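Long-range contacts in SnoaL-like domain-containing protein (PDB 4GB5), which is of unknown function but carries a SnoaL-like domain of the NTF2 clan, whose curved sheet and helices commonly enclose a small-molecule pocket: residues T75-T80 with A99-P104; P112-V117 with Y143-H148. One frame throughout, in Å; residues are numbered along the deposited sequence.

Contact 1. Residues T75-T80 with A99-P104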
ATOM      1  N   THR A  75     -11.296  10.430  -2.768  1.00  7.23           N
ATOM      2  CA  THR A  75     -11.118   9.015  -2.567  1.00  6.89           C
ATOM      3  C   THR A  75      -9.636   8.691  -2.522  1.00  7.78           C
ATOM      4  O   THR A  75      -8.808   9.477  -2.985  1.00  9.11           O
ATOM      5  CB  THR A  75     -11.791   8.172  -3.645  1.00  7.91           C
ATOM      6  OG1 THR A  75     -11.276   8.524  -4.927  1.00  8.75           O
ATOM      7  CG2 THR A  75     -13.293   8.364  -3.685  1.00  9.09           C
ATOM      8  N   HIS A  76      -9.294   7.521  -1.975  1.00  7.94           N
ATOM      9  CA  HIS A  76      -7.938   7.017  -2.028  1.00  6.28           C
ATOM     10  C   HIS A  76      -7.983   5.497  -2.146  1.00  7.68           C
ATOM     11  O   HIS A  76      -8.538   4.804  -1.295  1.00  7.23           O
ATOM     12  CB  HIS A  76      -7.125   7.388  -0.775  1.00  6.26           C
ATOM     13  CG  HIS A  76      -5.654   7.130  -0.914  1.00  6.55           C
ATOM     14  ND1 HIS A  76      -4.829   8.017  -1.566  1.00  7.54           N
ATOM     15  CD2 HIS A  76      -4.884   6.103  -0.520  1.00  9.37           C
ATOM     16  CE1 HIS A  76      -3.601   7.540  -1.560  1.00  6.96           C
ATOM     17  NE2 HIS A  76      -3.608   6.382  -0.942  1.00  7.06           N
ATOM     18  N   HIS A  77      -7.386   5.011  -3.225  1.00  8.03           N
ATOM     19  CA  HIS A  77      -7.231   3.595  -3.464  1.00  6.06           C
ATOM     20  C   HIS A  77      -5.805   3.203  -3.236  1.00  7.30           C
ATOM     21  O   HIS A  77      -4.943   3.639  -3.999  1.00  8.23           O
ATOM     22  CB  HIS A  77      -7.628   3.216  -4.900  1.00  7.63           C
ATOM     23  CG  HIS A  77      -9.080   3.365  -5.185  1.00  7.91           C
ATOM     24  ND1 HIS A  77      -9.690   4.590  -5.216  1.00  8.21           N
ATOM     25  CD2 HIS A  77     -10.031   2.455  -5.497  1.00  8.04           C
ATOM     26  CE1 HIS A  77     -10.978   4.434  -5.492  1.00  9.48           C
ATOM     27  NE2 HIS A  77     -11.207   3.145  -5.682  1.00 12.06           N
ATOM     28  N   ALA A  78      -5.569   2.338  -2.241  1.00  6.67           N
ATOM     29  CA  ALA A  78      -4.245   1.790  -1.983  1.00  5.75           C
ATOM     30  C   ALA A  78      -4.247   0.351  -2.469  1.00  5.22           C
ATOM     31  O   ALA A  78      -4.857  -0.534  -1.838  1.00  6.53           O
ATOM     32  CB  ALA A  78      -3.953   1.871  -0.506  1.00  8.22           C
ATOM     33  N   ILE A  79      -3.571   0.109  -3.575  1.00  4.44           N
ATOM     34  CA  ILE A  79      -3.528  -1.222  -4.228  1.00  5.14           C
ATOM     35  C   ILE A  79      -2.133  -1.795  -4.024  1.00  6.22           C
ATOM     36  O   ILE A  79      -1.116  -1.173  -4.362  1.00  6.66           O
ATOM     37  CB  ILE A  79      -3.900  -1.121  -5.703  1.00  5.55           C
ATOM     38  CG1 ILE A  79      -5.213  -0.347  -5.843  1.00  6.99           C
ATOM     39  CG2 ILE A  79      -3.942  -2.490  -6.371  1.00  7.48           C
ATOM     40  CD1 ILE A  79      -5.672  -0.166  -7.259  1.00  9.97           C
ATOM     41  N   THR A  80      -2.092  -2.995  -3.453  1.00  5.42           N
ATOM     42  CA  THR A  80      -0.854  -3.593  -3.020  1.00  5.13           C
ATOM     43  C   THR A  80      -0.837  -5.081  -3.293  1.00  6.07           C
ATOM     44  O   THR A  80      -1.878  -5.692  -3.620  1.00  5.79           O
ATOM     45  CB  THR A  80      -0.682  -3.404  -1.496  1.00  5.78           C
ATOM     46  OG1 THR A  80      -1.759  -4.050  -0.787  1.00  6.95           O
ATOM     47  CG2 THR A  80      -0.654  -1.975  -1.124  1.00  7.42           C
ATOM     48  N   ALA A  99      -9.914   0.893  -0.312  1.00  8.22           N
ATOM     49  CA  ALA A  99     -10.472   2.066  -1.014  1.00  7.04           C
ATOM     50  C   ALA A  99     -11.271   2.875  -0.004  1.00  7.51           C
ATOM     51  O   ALA A  99     -12.245   2.374   0.557  1.00  8.58           O
ATOM     52  CB  ALA A  99     -11.354   1.649  -2.149  1.00  8.09           C
ATOM     53  N   GLU A 100     -10.859   4.110   0.199  1.00  7.77           N
ATOM     54  CA  GLU A 100     -11.514   5.066   1.081  1.00  8.78           C
ATOM     55  C   GLU A 100     -12.282   6.067   0.237  1.00  6.47           C
ATOM     56  O   GLU A 100     -11.750   6.561  -0.752  1.00  9.35           O
ATOM     57  CB  GLU A 100     -10.499   5.837   1.903  1.00 11.19           C
ATOM     58  CG  GLU A 100      -9.785   4.991   2.914  1.00 12.73           C
ATOM     59  CD  GLU A 100      -8.523   5.660   3.409  1.00 10.04           C
ATOM     60  OE1 GLU A 100      -7.575   5.868   2.595  1.00  8.73           O
ATOM     61  OE2 GLU A 100      -8.480   5.992   4.601  1.00 12.96           O
ATOM     62  N   HIS A 101     -13.501   6.419   0.672  1.00  7.87           N
ATOM     63  CA  HIS A 101     -14.327   7.383  -0.059  1.00 10.60           C
ATOM     64  C   HIS A 101     -14.953   8.319   0.987  1.00  8.33           C
ATOM     65  O   HIS A 101     -15.698   7.859   1.883  1.00  9.31           O
ATOM     66  CB  HIS A 101     -15.473   6.700  -0.800  1.00  9.80           C
ATOM     67  CG  HIS A 101     -15.100   5.461  -1.547  1.00 10.08           C
ATOM     68  ND1 HIS A 101     -14.870   4.252  -0.924  1.00  8.24           N
ATOM     69  CD2 HIS A 101     -15.015   5.210  -2.877  1.00 10.06           C
ATOM     70  CE1 HIS A 101     -14.612   3.323  -1.823  1.00 10.13           C
ATOM     71  NE2 HIS A 101     -14.670   3.884  -3.019  1.00 11.36           N
ATOM     72  N   TRP A 102     -14.652   9.608   0.901  1.00  9.02           N
ATOM     73  CA  TRP A 102     -15.150  10.596   1.853  1.00  8.91           C
ATOM     74  C   TRP A 102     -16.298  11.363   1.281  1.00 11.06           C
ATOM     75  O   TRP A 102     -16.188  11.933   0.198  1.00 11.34           O
ATOM     76  CB  TRP A 102     -14.031  11.533   2.255  1.00  8.71           C
ATOM     77  CG  TRP A 102     -12.989  10.891   3.176  1.00  7.99           C
ATOM     78  CD1 TRP A 102     -13.083  10.755   4.530  1.00 12.44           C
ATOM     79  CD2 TRP A 102     -11.759  10.296   2.792  1.00  8.90           C
ATOM     80  NE1 TRP A 102     -11.971  10.112   4.997  1.00 10.05           N
ATOM     81  CE2 TRP A 102     -11.134   9.843   3.957  1.00 11.66           C
ATOM     82  CE3 TRP A 102     -11.104  10.125   1.571  1.00  7.26           C
ATOM     83  CZ2 TRP A 102      -9.908   9.213   3.934  1.00  9.40           C
ATOM     84  CZ3 TRP A 102      -9.866   9.519   1.567  1.00  8.98           C
ATOM     85  CH2 TRP A 102      -9.311   9.043   2.739  1.00  9.30           C
ATOM     86  N   LEU A 103     -17.387  11.390   2.023  1.00  9.74           N
ATOM     87  CA  LEU A 103     -18.552  12.190   1.658  1.00 10.62           C
ATOM     88  C   LEU A 103     -18.357  13.612   2.136  1.00 11.90           C
ATOM     89  O   LEU A 103     -17.770  13.850   3.181  1.00 12.95           O
ATOM     90  CB  LEU A 103     -19.825  11.650   2.309  1.00 11.61           C
ATOM     91  CG  LEU A 103     -20.373  10.363   1.698  1.00 13.95           C
ATOM     92  CD1 LEU A 103     -20.909  10.643   0.309  1.00 19.85           C
ATOM     93  CD2 LEU A 103     -19.322   9.251   1.602  1.00 19.05           C
ATOM     94  N   PRO A 104     -18.891  14.568   1.388  1.00 11.79           N
ATOM     95  CA  PRO A 104     -18.866  15.945   1.873  1.00 12.94           C
ATOM     96  C   PRO A 104     -19.690  16.091   3.132  1.00 13.75           C
ATOM     97  O   PRO A 104     -20.649  15.388   3.368  1.00 14.14           O
ATOM     98  CB  PRO A 104     -19.482  16.741   0.721  1.00 16.26           C
ATOM     99  CG  PRO A 104     -20.328  15.775   0.003  1.00 21.87           C
ATOM    100  CD  PRO A 104     -19.671  14.417   0.147  1.00 14.09           C
TER

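Contact 2. Residues P112-V117 with Y143-H148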
ATOM      1  N   PRO A 112     -20.961   9.451  10.336  1.00 19.54           N
ATOM      2  CA  PRO A 112     -19.748   8.977   9.672  1.00 18.70           C
ATOM      3  C   PRO A 112     -19.646   9.558   8.284  1.00 15.61           C
ATOM      4  O   PRO A 112     -20.653   9.826   7.643  1.00 15.93           O
ATOM      5  CB  PRO A 112     -19.938   7.463   9.640  1.00 22.31           C
ATOM      6  CG  PRO A 112     -21.380   7.249   9.719  1.00 29.91           C
ATOM      7  CD  PRO A 112     -21.948   8.375  10.528  1.00 26.87           C
ATOM      8  N   ASP A 113     -18.422   9.737   7.807  1.00 14.27           N
ATOM      9  CA  ASP A 113     -18.259  10.314   6.496  1.00 11.75           C
ATOM     10  C   ASP A 113     -17.372   9.515   5.576  1.00 11.10           C
ATOM     11  O   ASP A 113     -17.162   9.920   4.456  1.00 11.33           O
ATOM     12  CB  ASP A 113     -17.770  11.749   6.573  1.00 12.07           C
ATOM     13  CG  ASP A 113     -16.350  11.880   7.046  1.00 15.64           C
ATOM     14  OD1 ASP A 113     -15.748  10.871   7.426  1.00 17.66           O
ATOM     15  OD2 ASP A 113     -15.879  13.049   7.049  1.00 22.13           O
ATOM     16  N   ARG A 114     -16.901   8.360   6.009  1.00  9.98           N
ATOM     17  CA  ARG A 114     -15.954   7.621   5.177  1.00  9.24           C
ATOM     18  C   ARG A 114     -16.428   6.207   4.921  1.00  9.58           C
ATOM     19  O   ARG A 114     -16.627   5.416   5.858  1.00 10.86           O
ATOM     20  CB  ARG A 114     -14.551   7.590   5.788  1.00  8.82           C
ATOM     21  CG  ARG A 114     -13.450   7.025   4.894  1.00  8.15           C
ATOM     22  CD  ARG A 114     -13.359   5.552   5.039  1.00 10.59           C
ATOM     23  NE  ARG A 114     -12.659   5.118   6.244  1.00  8.76           N
ATOM     24  CZ  ARG A 114     -13.148   4.363   7.225  1.00 10.27           C
ATOM     25  NH1 ARG A 114     -14.440   4.048   7.313  1.00 10.70           N
ATOM     26  NH2 ARG A 114     -12.344   3.993   8.226  1.00 12.90           N
ATOM     27  N   TRP A 115     -16.645   5.898   3.646  1.00  9.73           N
ATOM     28  CA  TRP A 115     -17.007   4.567   3.199  1.00  8.78           C
ATOM     29  C   TRP A 115     -15.704   3.850   2.858  1.00  8.05           C
ATOM     30  O   TRP A 115     -14.952   4.263   1.983  1.00  7.87           O
ATOM     31  CB  TRP A 115     -17.900   4.649   1.938  1.00 11.06           C
ATOM     32  CG  TRP A 115     -18.192   3.340   1.294  1.00  8.44           C
ATOM     33  CD1 TRP A 115     -18.408   2.099   1.907  1.00  9.66           C
ATOM     34  CD2 TRP A 115     -18.335   3.107  -0.114  1.00 10.67           C
ATOM     35  NE1 TRP A 115     -18.665   1.144   0.938  1.00 11.56           N
ATOM     36  CE2 TRP A 115     -18.600   1.746  -0.297  1.00 12.21           C
ATOM     37  CE3 TRP A 115     -18.223   3.923  -1.239  1.00 13.92           C
ATOM     38  CZ2 TRP A 115     -18.789   1.199  -1.558  1.00 11.51           C
ATOM     39  CZ3 TRP A 115     -18.388   3.372  -2.469  1.00 15.81           C
ATOM     40  CH2 TRP A 115     -18.704   2.024  -2.626  1.00 14.76           C
ATOM     41  N   LEU A 116     -15.472   2.752   3.558  1.00  7.57           N
ATOM     42  CA  LEU A 116     -14.282   1.921   3.361  1.00  6.40           C
ATOM     43  C   LEU A 116     -14.639   0.607   2.731  1.00  7.23           C
ATOM     44  O   LEU A 116     -15.556  -0.078   3.199  1.00  8.86           O
ATOM     45  CB  LEU A 116     -13.612   1.621   4.719  1.00  8.31           C
ATOM     46  CG  LEU A 116     -12.286   0.865   4.603  1.00  7.91           C
ATOM     47  CD1 LEU A 116     -11.203   1.650   3.941  1.00  9.82           C
ATOM     48  CD2 LEU A 116     -11.892   0.433   6.031  1.00  9.26           C
ATOM     49  N   VAL A 117     -13.920   0.264   1.660  1.00  7.26           N
ATOM     50  CA  VAL A 117     -14.000  -1.074   1.084  1.00  7.33           C
ATOM     51  C   VAL A 117     -12.618  -1.664   1.113  1.00  7.29           C
ATOM     52  O   VAL A 117     -11.688  -1.047   0.593  1.00  8.06           O
ATOM     53  CB  VAL A 117     -14.449  -1.023  -0.376  1.00  8.47           C
ATOM     54  CG1 VAL A 117     -14.437  -2.438  -0.980  1.00 13.64           C
ATOM     55  CG2 VAL A 117     -15.807  -0.412  -0.449  1.00 10.90           C
ATOM     56  N   TYR A 143     -14.593  -6.756   3.473  1.00  9.84           N
ATOM     57  CA  TYR A 143     -15.193  -5.975   4.535  1.00 11.56           C
ATOM     58  C   TYR A 143     -15.542  -4.595   3.984  1.00  8.69           C
ATOM     59  O   TYR A 143     -14.868  -4.078   3.095  1.00  9.03           O
ATOM     60  CB  TYR A 143     -14.196  -5.828   5.692  1.00 10.13           C
ATOM     61  CG  TYR A 143     -14.804  -5.369   6.973  1.00 14.17           C
ATOM     62  CD1 TYR A 143     -15.506  -6.266   7.767  1.00 18.73           C
ATOM     63  CD2 TYR A 143     -14.657  -4.084   7.394  1.00 17.60           C
ATOM     64  CE1 TYR A 143     -16.071  -5.871   8.982  1.00 23.90           C
ATOM     65  CE2 TYR A 143     -15.248  -3.661   8.613  1.00 19.63           C
ATOM     66  CZ  TYR A 143     -15.930  -4.550   9.375  1.00 18.55           C
ATOM     67  OH  TYR A 143     -16.482  -4.169  10.584  1.00 24.67           O
ATOM     68  N   GLN A 144     -16.616  -4.014   4.517  1.00 11.00           N
ATOM     69  CA  GLN A 144     -16.932  -2.628   4.256  1.00 10.20           C
ATOM     70  C   GLN A 144     -17.317  -1.940   5.541  1.00 10.90           C
ATOM     71  O   GLN A 144     -17.956  -2.538   6.413  1.00 13.35           O
ATOM     72  CB  GLN A 144     -18.105  -2.492   3.300  1.00 11.27           C
ATOM     73  CG  GLN A 144     -17.908  -3.123   1.921  1.00 12.89           C
ATOM     74  CD  GLN A 144     -19.046  -2.786   0.988  1.00 15.32           C
ATOM     75  OE1 GLN A 144     -19.305  -1.614   0.679  1.00 12.83           O
ATOM     76  NE2 GLN A 144     -19.734  -3.810   0.533  1.00 17.36           N
ATOM     77  N   GLU A 145     -16.957  -0.678   5.635  1.00 10.88           N
ATOM     78  CA  GLU A 145     -17.415   0.189   6.720  1.00 11.77           C
ATOM     79  C   GLU A 145     -18.233   1.341   6.160  1.00 12.85           C
ATOM     80  O   GLU A 145     -17.847   1.985   5.197  1.00 12.51           O
ATOM     81  CB  GLU A 145     -16.219   0.719   7.481  1.00 17.41           C
ATOM     82  CG  GLU A 145     -16.406   1.036   8.914  1.00 29.12           C
ATOM     83  CD  GLU A 145     -15.048   1.199   9.569  1.00 20.73           C
ATOM     84  OE1 GLU A 145     -14.508   2.290   9.439  1.00 15.94           O
ATOM     85  OE2 GLU A 145     -14.545   0.236  10.212  1.00 22.97           O
ATOM     86  N   ASN A 146     -19.387   1.568   6.767  1.00 14.33           N
ATOM     87  CA  ASN A 146     -20.273   2.646   6.350  1.00 15.71           C
ATOM     88  C   ASN A 146     -20.762   2.507   4.905  1.00 16.05           C
ATOM     89  O   ASN A 146     -20.912   3.494   4.209  1.00 16.62           O
ATOM     90  CB  ASN A 146     -19.658   4.025   6.605  1.00 15.59           C
ATOM     91  CG  ASN A 146     -19.244   4.211   8.052  1.00 15.52           C
ATOM     92  OD1 ASN A 146     -19.992   3.835   8.968  1.00 17.73           O
ATOM     93  ND2 ASN A 146     -18.050   4.737   8.283  1.00 14.46           N
ATOM     94  N   ALA A 147     -21.103   1.287   4.502  1.00 15.96           N
ATOM     95  CA  ALA A 147     -21.578   1.056   3.136  1.00 20.34           C
ATOM     96  C   ALA A 147     -22.857   1.828   2.840  1.00 18.48           C
ATOM     97  O   ALA A 147     -23.158   2.158   1.678  1.00 21.16           O
ATOM     98  CB  ALA A 147     -21.781  -0.408   2.905  1.00 20.89           C
ATOM     99  N   HIS A 148     -23.625   2.144   3.878  1.00 20.26           N
ATOM    100  CA  HIS A 148     -24.855   2.917   3.676  1.00 24.99           C
ATOM    101  C   HIS A 148     -24.563   4.294   3.067  1.00 22.27           C
ATOM    102  O   HIS A 148     -25.439   4.898   2.451  1.00 25.70           O
ATOM    103  CB  HIS A 148     -25.622   3.088   4.988  1.00 29.15           C
ATOM    104  CG  HIS A 148     -24.979   4.054   5.939  1.00 35.83           C
ATOM    105  ND1 HIS A 148     -23.886   3.724   6.709  1.00 29.52           N
ATOM    106  CD2 HIS A 148     -25.273   5.344   6.239  1.00 29.58           C
ATOM    107  CE1 HIS A 148     -23.534   4.763   7.446  1.00 28.65           C
ATOM    108  NE2 HIS A 148     -24.362   5.759   7.183  1.00 32.64           N
TER

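Contact 1. Residues T75-T80 with A99-P104
His76 and Glu100 form a hydrogen-bonded antiparallel pair, with the non-hydrogen-bonded pairs Thr75-His101 and His77-Ala99 on either side. His76 N gives its hydrogen to Glu100 O at 2.9 Å, and Glu100 N returns a nearly straight bond to His76 O at 2.8 Å. Their side chains leave the sheet on the same face and run side by side, with Glu100 OE1 3.7 Å from His76 CB and the carboxylate turned 82° to the imidazole. Trp102, also on this face, brings CZ3 to 4.2 Å from His76 CB.

On the other face Ala99 CB sits over the His77 ring in a CH-pi contact, 4.0 Å from the ring centroid. His77 CG lies anti to the carbonyl carbon (chi1 -68°), which swings the ring back over the neighbouring strand. Thr75 CG2 rests 3.7 Å from His101 CD2, while the His77 and His101 rings meet obliquely.

The next shell fixes these groups. Asp25 accepts from His77 N and hydrogen-bonds Thr75 OG1; His101 ND1 bonds Trp115 O, and its ring stacks on Trp115. On the His76 face the second subunit closes in: Glu100 OE2 is shared between Arg98 of its own chain and Arg98 of that subunit, whose Tyr143 stacks on Trp102. The arrangement is a beta hairpin of the curved NTF2-like sheet, one face toward helix 6-25 and the other in the subunit interface.

Contact 2. Residues P112-V117 with Y143-H148
Arg114 and Glu145 supply the charged part of this contact. The guanidinium meets the carboxylate end-on, NH1 and NH2 both converging on Glu145 OE1, at 2.8 Å from NH1 and 3.0 Å from NH2. The oxygen lies close to the guanidinium plane, yet both nitrogens come to it from one face of the carboxylate, NH1 on the anti side and NH2 on the syn side. Bends at chi2 (-87°) and chi3 (-78°) fold the arginine back, bringing one guanidinium face over Leu116 CB. A phosphate ion, probably from the crystallisation liquor, is bound about 3 Å from the Arg114 side chain. A methionine in its place would probably leave Glu145 OE1 without its cationic mate and the phosphate with one positive neighbour fewer.

Two neutral side-chain bonds add to this, the first on the opposite, Val117 face of the sheet. Trp115 NE1 points to Gln144 OE1 at 2.8 Å, the acceptor lying in the indole plane and the donor in the amide carbonyl plane, which fixes the turn of both flat groups. Asn146 ND2 reaches Arg114 O at 2.9 Å, nearly straight (169°).

Between the backbones, Leu116 and Glu145 form a hydrogen-bonded pair, N to O in each direction.

Van der Waals packing completes the join: Leu116 CB lies 3.9 Å from Glu145 CB, Trp115 CD1 is 3.6 Å from Ala147 CA, and Pro112 CB lies against the Asn146 amide. Leu116 also packs on Trp102 of the third subunit. These are the open ends of a long antiparallel beta hairpin in the NTF2-like sheet, where the chain turns off toward helix 148-151.

Contacts 1 and 2 are neighbouring hairpins of one sheet, closed one after the other along the chain, with centres about 10 Å apart. Strands 90-102 and 114-128 splice them: Ala99 N lies 2.8 Å from Val117 O, and His101 O the same distance from Trp115 N, both probable hydrogen bonds. On one face Trp102 NE1 packs 3.4 Å from Arg114 CG. Phosphate is bound near both, about 4 Å from the Glu100 side chain in contact 1, though it probably came from the crystallisation liquor. Between subunits the two contacts also meet: Trp102 of one chain, which stacks on Tyr143 of another, also makes a weak hydrogen bond to that chain's Glu145, so both hairpins contribute to the interface of the three chains.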